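PDB 3ZXK: HIAXHD3 from Humicola insolens, which probably removes arabinofuranosyl side chains from arabinoxylan as a family 43 glycoside hydrolase. Local coordinates for residues A[90-98]-A[110-118]. Residues are numbered along the deposited sequence; the frame is centred on the assembly and turned at random. Where two conformers were deposited one is given.
Sequences YRRSNDRFY and WTSPGGNAL
The carboxylate of Asp95 grips the turn that follows strand 106-113: OD2 accepts the backbone N of Asn116 at 2.6 Å, on the syn side but tilted from the carboxylate plane, and OD1 a weak bond from Ala117 N. This is the open end of a β-hairpin, strands 96-103 and 106-113, the middle pair of one four-stranded blade in the family 43 β-propeller. Tyr90 OH, on the neighbouring edge strand 87-91, donates to Asp95 OD1 from the anti side and itself accepts Leu118 N at 3.0 Å. A phenylalanine in its place would probably leave Leu118 N without this acceptor and Asp95 freer to turn. Asp95, with phi positive in a G1 bulge, also receives Gly114 N at its backbone O. Beyond it Phe97 and Ser112 form an antiparallel hydrogen-bonded pair, flanked by the non-hydrogen-bonded pairs Arg96–Pro113 and Tyr98–Thr111. In one of two conformers, Arg96 bends at chi3 (-59°), which can bring NH1 to Thr111 OG1, itself bonded to Thr134 on the next strand. On the opposite face, Tyr90 CD1 sits 3.5 Å above the centre of the Phe97 ring, whose CE1 edge meets Gly114 CA. Back on Arg96's face, Thr111 CG2 lies over the Tyr98 ring, 4.1 Å from its centroid.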
ATOM      1  N   TYR A  90     -16.697   9.226  -1.742  1.00  3.74           N
ATOM      2  CA  TYR A  90     -17.165  10.300  -0.877  1.00  3.82           C
ATOM      3  C   TYR A  90     -18.647  10.591  -1.150  1.00  4.43           C
ATOM      4  O   TYR A  90     -19.046  10.819  -2.306  1.00  4.94           O
ATOM      5  CB  TYR A  90     -16.358  11.550  -1.188  1.00  4.25           C
ATOM      6  CG  TYR A  90     -16.819  12.779  -0.463  1.00  4.57           C
ATOM      7  CD1 TYR A  90     -16.688  12.898   0.930  1.00  4.67           C
ATOM      8  CD2 TYR A  90     -17.356  13.844  -1.173  1.00  5.19           C
ATOM      9  CE1 TYR A  90     -17.100  14.057   1.594  1.00  4.94           C
ATOM     10  CE2 TYR A  90     -17.790  14.987  -0.537  1.00  5.33           C
ATOM     11  CZ  TYR A  90     -17.646  15.101   0.846  1.00  5.22           C
ATOM     12  OH  TYR A  90     -18.069  16.273   1.460  1.00  5.58           O
ATOM     13  N   ARG A  91     -19.441  10.584  -0.086  1.00  4.27           N
ATOM     14  CA  ARG A  91     -20.875  10.811  -0.199  1.00  4.49           C
ATOM     15  C   ARG A  91     -21.135  12.267   0.112  1.00  5.01           C
ATOM     16  O   ARG A  91     -20.971  12.702   1.250  1.00  5.41           O
ATOM     17  CB  ARG A  91     -21.624   9.915   0.782  1.00  4.65           C
ATOM     18  CG  ARG A  91     -23.086   9.739   0.417  1.00  5.34           C
ATOM     19  CD  ARG A  91     -23.772   8.797   1.380  1.00  5.65           C
ATOM     20  NE  ARG A  91     -25.069   8.385   0.826  1.00  6.81           N
ATOM     21  CZ  ARG A  91     -25.889   7.520   1.413  1.00  7.12           C
ATOM     22  NH1 ARG A  91     -25.584   6.988   2.608  1.00  7.47           N
ATOM     23  NH2 ARG A  91     -27.024   7.182   0.822  1.00  7.88           N
ATOM     24  N   ARG A  92     -21.560  13.021  -0.906  1.00  5.90           N
ATOM     25  CA  ARG A  92     -21.836  14.454  -0.720  1.00  6.61           C
ATOM     26  C   ARG A  92     -22.981  14.733   0.251  1.00  6.65           C
ATOM     27  O   ARG A  92     -22.904  15.677   1.047  1.00  8.17           O
ATOM     28  CB  ARG A  92     -22.125  15.132  -2.061  1.00  7.74           C
ATOM     29  CG  ARG A  92     -20.866  15.499  -2.827  1.00  9.53           C
ATOM     30  CD  ARG A  92     -20.068  14.306  -3.293  1.00 10.19           C
ATOM     31  NE  ARG A  92     -19.086  14.755  -4.287  1.00 12.58           N
ATOM     32  CZ  ARG A  92     -18.238  13.952  -4.906  1.00 13.53           C
ATOM     33  NH1 ARG A  92     -18.212  12.656  -4.601  1.00 11.84           N
ATOM     34  NH2 ARG A  92     -17.407  14.454  -5.809  1.00 16.05           N
ATOM     35  N   SER A  93     -24.026  13.911   0.209  1.00  6.86           N
ATOM     36  CA  SER A  93     -25.248  14.238   0.971  1.00  6.84           C
ATOM     37  C   SER A  93     -25.029  14.305   2.482  1.00  7.08           C
ATOM     38  O   SER A  93     -25.682  15.100   3.163  1.00  7.91           O
ATOM     39  CB  SER A  93     -26.375  13.273   0.640  1.00  7.18           C
ATOM     40  OG  SER A  93     -26.021  11.970   1.046  1.00  7.26           O
ATOM     41  N   ASN A  94     -24.099  13.499   2.997  1.00  6.78           N
ATOM     42  CA  ASN A  94     -23.784  13.593   4.420  1.00  7.03           C
ATOM     43  C   ASN A  94     -22.309  13.867   4.702  1.00  7.05           C
ATOM     44  O   ASN A  94     -21.860  13.651   5.822  1.00  7.78           O
ATOM     45  CB  ASN A  94     -24.272  12.345   5.185  1.00  7.33           C
ATOM     46  CG  ASN A  94     -23.585  11.088   4.711  1.00  6.86           C
ATOM     47  OD1 ASN A  94     -22.836  11.112   3.735  1.00  7.34           O
ATOM     48  ND2 ASN A  94     -23.802  10.004   5.417  1.00  7.56           N
ATOM     49  N   ASP A  95     -21.573  14.398   3.713  1.00  6.95           N
ATOM     50  CA  ASP A  95     -20.149  14.734   3.888  1.00  7.04           C
ATOM     51  C   ASP A  95     -19.345  13.623   4.594  1.00  7.07           C
ATOM     52  O   ASP A  95     -18.647  13.864   5.588  1.00  7.49           O
ATOM     53  CB  ASP A  95     -20.035  16.074   4.662  1.00  7.92           C
ATOM     54  CG  ASP A  95     -18.583  16.513   4.905  1.00  9.50           C
ATOM     55  OD1 ASP A  95     -17.683  16.294   4.054  1.00  9.27           O
ATOM     56  OD2 ASP A  95     -18.332  17.087   5.977  1.00 12.85           O
ATOM     57  N   ARG A  96     -19.443  12.414   4.059  1.00  5.77           N
ATOM     58  CA  ARG A  96     -18.855  11.237   4.672  0.51  5.37           C
ATOM     59  C   ARG A  96     -18.157  10.365   3.634  1.00  4.86           C
ATOM     60  O   ARG A  96     -18.718  10.084   2.552  1.00  5.01           O
ATOM     61  CB  ARG A  96     -19.950  10.443   5.403  0.51  5.97           C
ATOM     62  CG  ARG A  96     -19.474   9.180   6.104  0.51  6.03           C
ATOM     63  CD  ARG A  96     -20.519   8.679   7.096  0.51  6.99           C
ATOM     64  NE  ARG A  96     -20.809   9.691   8.110  0.51  9.14           N
ATOM     65  CZ  ARG A  96     -20.150   9.852   9.255  0.51 10.81           C
ATOM     66  NH1 ARG A  96     -19.147   9.037   9.594  0.51 10.71           N
ATOM     67  NH2 ARG A  96     -20.517  10.822  10.080  0.51 12.40           N
ATOM     68  N   PHE A  97     -16.948   9.926   3.960  1.00  4.12           N
ATOM     69  CA  PHE A  97     -16.254   8.913   3.142  1.00  3.73           C
ATOM     70  C   PHE A  97     -16.628   7.497   3.583  1.00  3.62           C
ATOM     71  O   PHE A  97     -16.694   7.217   4.792  1.00  3.79           O
ATOM     72  CB  PHE A  97     -14.740   9.072   3.276  1.00  3.63           C
ATOM     73  CG  PHE A  97     -14.168  10.297   2.593  1.00  3.84           C
ATOM     74  CD1 PHE A  97     -14.113  11.521   3.271  1.00  4.31           C
ATOM     75  CD2 PHE A  97     -13.616  10.219   1.309  1.00  4.01           C
ATOM     76  CE1 PHE A  97     -13.561  12.648   2.656  1.00  5.60           C
ATOM     77  CE2 PHE A  97     -13.070  11.356   0.689  1.00  5.25           C
ATOM     78  CZ  PHE A  97     -13.039  12.561   1.367  1.00  6.01           C
ATOM     79  N   TYR A  98     -16.896   6.630   2.608  1.00  3.31           N
ATOM     80  CA  TYR A  98     -17.238   5.237   2.867  1.00  3.26           C
ATOM     81  C   TYR A  98     -16.189   4.302   2.256  1.00  3.10           C
ATOM     82  O   TYR A  98     -16.019   4.258   1.022  1.00  3.35           O
ATOM     83  CB  TYR A  98     -18.588   4.848   2.265  1.00  3.42           C
ATOM     84  CG  TYR A  98     -19.813   5.487   2.886  1.00  3.88           C
ATOM     85  CD1 TYR A  98     -20.039   6.870   2.794  1.00  4.26           C
ATOM     86  CD2 TYR A  98     -20.766   4.712   3.543  1.00  3.85           C
ATOM     87  CE1 TYR A  98     -21.166   7.463   3.360  1.00  4.76           C
ATOM     88  CE2 TYR A  98     -21.909   5.302   4.093  1.00  4.53           C
ATOM     89  CZ  TYR A  98     -22.096   6.684   4.021  1.00  4.63           C
ATOM     90  OH  TYR A  98     -23.237   7.248   4.542  1.00  5.12           O
ATOM     91  N   TRP A 110     -15.924   1.111   6.957  1.00  3.46           N
ATOM     92  CA  TRP A 110     -15.325   2.138   7.795  1.00  3.50           C
ATOM     93  C   TRP A 110     -15.640   3.479   7.195  1.00  3.35           C
ATOM     94  O   TRP A 110     -15.591   3.632   5.956  1.00  3.43           O
ATOM     95  CB  TRP A 110     -13.816   1.959   7.846  1.00  3.93           C
ATOM     96  CG  TRP A 110     -13.337   0.882   8.782  1.00  4.14           C
ATOM     97  CD1 TRP A 110     -13.375  -0.512   8.598  1.00  5.36           C
ATOM     98  CD2 TRP A 110     -12.727   1.099  10.093  1.00  4.78           C
ATOM     99  NE1 TRP A 110     -12.824  -1.151   9.678  1.00  5.23           N
ATOM    100  CE2 TRP A 110     -12.413  -0.219  10.627  1.00  5.28           C
ATOM    101  CE3 TRP A 110     -12.424   2.228  10.851  1.00  5.61           C
ATOM    102  CZ2 TRP A 110     -11.810  -0.381  11.878  1.00  5.81           C
ATOM    103  CZ3 TRP A 110     -11.825   2.063  12.107  1.00  6.21           C
ATOM    104  CH2 TRP A 110     -11.511   0.786  12.603  1.00  6.58           C
ATOM    105  N   THR A 111     -16.043   4.448   8.028  1.00  3.41           N
ATOM    106  CA  THR A 111     -16.386   5.771   7.489  1.00  3.56           C
ATOM    107  C   THR A 111     -15.675   6.881   8.241  1.00  3.59           C
ATOM    108  O   THR A 111     -15.283   6.712   9.383  1.00  3.86           O
ATOM    109  CB  THR A 111     -17.903   6.071   7.514  1.00  3.94           C
ATOM    110  OG1 THR A 111     -18.348   6.081   8.866  1.00  4.99           O
ATOM    111  CG2 THR A 111     -18.707   5.015   6.716  1.00  4.17           C
ATOM    112  N   SER A 112     -15.537   8.027   7.588  1.00  3.88           N
ATOM    113  CA  SER A 112     -15.015   9.232   8.221  1.00  4.28           C
ATOM    114  C   SER A 112     -15.773  10.447   7.720  1.00  4.70           C
ATOM    115  O   SER A 112     -16.100  10.520   6.542  1.00  4.70           O
ATOM    116  CB  SER A 112     -13.524   9.421   7.870  1.00  4.64           C
ATOM    117  OG  SER A 112     -13.044  10.688   8.358  1.00  5.00           O
ATOM    118  N   PRO A 113     -15.983  11.446   8.595  1.00  5.42           N
ATOM    119  CA  PRO A 113     -16.496  12.715   8.073  1.00  6.31           C
ATOM    120  C   PRO A 113     -15.466  13.357   7.124  1.00  6.44           C
ATOM    121  O   PRO A 113     -14.284  13.009   7.165  1.00  5.99           O
ATOM    122  CB  PRO A 113     -16.659  13.557   9.346  1.00  7.41           C
ATOM    123  CG  PRO A 113     -15.616  13.052  10.269  1.00  7.50           C
ATOM    124  CD  PRO A 113     -15.655  11.550  10.036  1.00  5.67           C
ATOM    125  N   GLY A 114     -15.925  14.275   6.270  1.00  6.89           N
ATOM    126  CA  GLY A 114     -15.063  14.947   5.297  1.00  8.06           C
ATOM    127  C   GLY A 114     -14.720  16.389   5.568  1.00  9.84           C
ATOM    128  O   GLY A 114     -14.148  17.058   4.704  1.00 10.63           O
ATOM    129  N   GLY A 115     -15.033  16.884   6.769  1.00 10.15           N
ATOM    130  CA  GLY A 115     -14.688  18.261   7.125  1.00 11.21           C
ATOM    131  C   GLY A 115     -15.322  19.281   6.192  1.00 11.13           C
ATOM    132  O   GLY A 115     -14.768  20.376   5.984  1.00 11.97           O
ATOM    133  N   ASN A 116     -16.492  18.943   5.639  1.00 10.17           N
ATOM    134  CA  ASN A 116     -17.206  19.832   4.692  1.00 10.53           C
ATOM    135  C   ASN A 116     -16.453  19.964   3.361  1.00 10.55           C
ATOM    136  O   ASN A 116     -16.418  21.032   2.742  1.00 11.26           O
ATOM    137  CB  ASN A 116     -17.501  21.217   5.333  1.00 11.64           C
ATOM    138  CG  ASN A 116     -18.649  21.962   4.663  1.00 13.58           C
ATOM    139  OD1 ASN A 116     -19.535  21.360   4.082  1.00 16.25           O
ATOM    140  ND2 ASN A 116     -18.631  23.289   4.759  1.00 14.88           N
ATOM    141  N   ALA A 117     -15.869  18.855   2.916  1.00  9.61           N
ATOM    142  CA  ALA A 117     -15.097  18.851   1.677  1.00  9.50           C
ATOM    143  C   ALA A 117     -15.883  19.343   0.452  1.00 11.51           C
ATOM    144  O   ALA A 117     -15.335  20.075  -0.356  1.00 14.41           O
ATOM    145  CB  ALA A 117     -14.540  17.467   1.422  1.00  7.66           C
ATOM    146  N   LEU A 118     -17.159  18.952   0.330  1.00 11.80           N
ATOM    147  CA  LEU A 118     -17.974  19.290  -0.859  1.00 13.33           C
ATOM    148  C   LEU A 118     -18.074  20.786  -1.052  1.00 14.69           C
ATOM    149  O   LEU A 118     -18.331  21.248  -2.172  1.00 15.00           O
ATOM    150  CB  LEU A 118     -19.393  18.702  -0.781  1.00 14.39           C
ATOM    151  CG  LEU A 118     -20.452  19.364   0.116  1.00 14.11           C
ATOM    152  CD1 LEU A 118     -21.842  18.812  -0.208  1.00 16.94           C
ATOM    153  CD2 LEU A 118     -20.103  19.215   1.608  1.00 14.37           C
TER